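PDB 7BW9: serine acetyltransferase 1, putative from Entamoeba histolytica, which probably catalyses the transfer of an acetyl group from acetyl-CoA to the hydroxyl of L-serine, the first step of cysteine biosynthesis. Local coordinates for residues Gln10-Val13 against Gln14-Ser18. Sequence-based numbering, arbitrary orientation.
Sequences QLLV and QSYQS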
loop_
_atom_site.group_PDB
_atom_site.type_symbol
_atom_site.label_atom_id
_atom_site.label_comp_id
_atom_site.label_asym_id
_atom_site.label_seq_id
_atom_site.Cartn_x
_atom_site.Cartn_y
_atom_site.Cartn_z
ATOM N N GLN A 10 -31.450 13.775 10.263
ATOM C CA GLN A 10 -31.962 13.936 11.624
ATOM C C GLN A 10 -31.672 12.710 12.491
ATOM O O GLN A 10 -31.369 12.844 13.683
ATOM C CB GLN A 10 -33.463 14.229 11.587
ATOM C CG GLN A 10 -34.088 14.544 12.950
ATOM C CD GLN A 10 -33.280 15.547 13.781
ATOM O OE1 GLN A 10 -33.025 15.322 14.969
ATOM N NE2 GLN A 10 -32.887 16.661 13.160
ATOM N N LEU A 11 -31.769 11.508 11.919
ATOM C CA LEU A 11 -31.409 10.315 12.684
ATOM C C LEU A 11 -29.927 10.318 13.045
ATOM O O LEU A 11 -29.546 9.911 14.150
ATOM C CB LEU A 11 -31.784 9.056 11.899
ATOM C CG LEU A 11 -33.293 8.791 11.945
ATOM C CD1 LEU A 11 -33.682 7.600 11.097
ATOM C CD2 LEU A 11 -33.758 8.613 13.395
ATOM N N LEU A 12 -29.074 10.794 12.133
ATOM C CA LEU A 12 -27.653 10.882 12.446
ATOM C C LEU A 12 -27.408 11.866 13.578
ATOM O O LEU A 12 -26.643 11.575 14.506
ATOM C CB LEU A 12 -26.863 11.287 11.209
ATOM C CG LEU A 12 -26.619 10.191 10.177
ATOM C CD1 LEU A 12 -26.180 10.831 8.868
ATOM C CD2 LEU A 12 -25.558 9.256 10.702
ATOM N N VAL A 13 -28.062 13.032 13.529
ATOM C CA VAL A 13 -27.960 13.986 14.636
ATOM C C VAL A 13 -28.354 13.315 15.951
ATOM O O VAL A 13 -27.682 13.475 16.979
ATOM C CB VAL A 13 -28.820 15.237 14.363
ATOM C CG1 VAL A 13 -28.946 16.070 15.635
ATOM C CG2 VAL A 13 -28.220 16.073 13.242
ATOM N N GLN A 14 -29.451 12.557 15.943
ATOM C CA GLN A 14 -29.864 11.872 17.163
ATOM C C GLN A 14 -28.828 10.845 17.575
ATOM O O GLN A 14 -28.539 10.684 18.765
ATOM C CB GLN A 14 -31.221 11.199 16.970
ATOM C CG GLN A 14 -32.373 12.164 16.799
ATOM C CD GLN A 14 -33.635 11.453 16.372
ATOM O OE1 GLN A 14 -33.776 10.243 16.582
ATOM N NE2 GLN A 14 -34.555 12.191 15.746
ATOM N N SER A 15 -28.243 10.153 16.592
ATOM C CA SER A 15 -27.191 9.184 16.888
ATOM C C SER A 15 -25.993 9.856 17.540
ATOM O O SER A 15 -25.442 9.336 18.516
ATOM C CB SER A 15 -26.773 8.453 15.611
ATOM O OG SER A 15 -25.663 7.608 15.846
ATOM N N TYR A 16 -25.572 11.019 17.022
ATOM C CA TYR A 16 -24.432 11.703 17.632
ATOM C C TYR A 16 -24.685 11.945 19.111
ATOM O O TYR A 16 -23.794 11.744 19.946
ATOM C CB TYR A 16 -24.141 13.047 16.948
ATOM C CG TYR A 16 -23.874 13.016 15.460
ATOM C CD1 TYR A 16 -23.405 11.866 14.805
ATOM C CD2 TYR A 16 -24.084 14.155 14.707
ATOM C CE1 TYR A 16 -23.179 11.881 13.423
ATOM C CE2 TYR A 16 -23.866 14.182 13.360
ATOM C CZ TYR A 16 -23.411 13.064 12.712
ATOM O OH TYR A 16 -23.210 13.177 11.351
ATOM N N GLN A 17 -25.907 12.362 19.455
ATOM C CA GLN A 17 -26.192 12.790 20.819
ATOM C C GLN A 17 -26.261 11.616 21.788
ATOM O O GLN A 17 -25.826 11.747 22.936
ATOM C CB GLN A 17 -27.479 13.612 20.838
ATOM C CG GLN A 17 -27.390 14.819 19.901
ATOM C CD GLN A 17 -28.596 15.738 19.971
ATOM O OE1 GLN A 17 -29.744 15.296 19.876
ATOM N NE2 GLN A 17 -28.336 17.034 20.124
ATOM N N SER A 18 -26.744 10.459 21.342
ATOM C CA SER A 18 -26.755 9.279 22.199
ATOM C C SER A 18 -25.394 8.610 22.322
ATOM O O SER A 18 -25.286 7.599 23.016
ATOM C CB SER A 18 -27.769 8.262 21.684
ATOM O OG SER A 18 -27.532 7.972 20.325
#
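Y16 lays one face of its ring over the backbone of the preceding turn, with L12 O 3.2 Å above the ring plane and displaced toward the rim. V13 N sits over the same face, farther off. Because CG of Y16 lies beside its own backbone N (chi1 -57°), the ring runs back along the helix, and its phenol end reaches the L12 side chain, CZ lying 4.2 Å from L12 CB. The Y16 hydroxyl is hydrogen-bonded to the backbone O of I44. On another side of the helix, the extended Q14 chain crosses the Q10 side chain at about a right angle, and its forked end meets both Q10 and L11. Q14 CG is 3.3 Å from Q10 O. Q14 NE2 stands 3.6 Å from Q10 OE1, the amide planes 46° apart. Q14 OE1 meets the methyl CD2 of L11 at 3.6 Å. These are i+3 and i+4 neighbours in the last turns of helix 2-17, part of the helical region that accompanies the left-handed beta-helix of this hexapeptide-repeat enzyme. Four successive i+4 backbone N-H to O=C hydrogen bonds hold the turns together, among them Y16 N to L12 O at 2.8 Å. L12 and Y16 also pack on helices 58-79 and 96-113, while S15, a buried residue, hydrogen-bonds through OG to R100 NH1 and E101 OE2. Near the C-terminal end of this helix, Q17 CG rests 3.2 Å from V13 O, and the chain runs on extended.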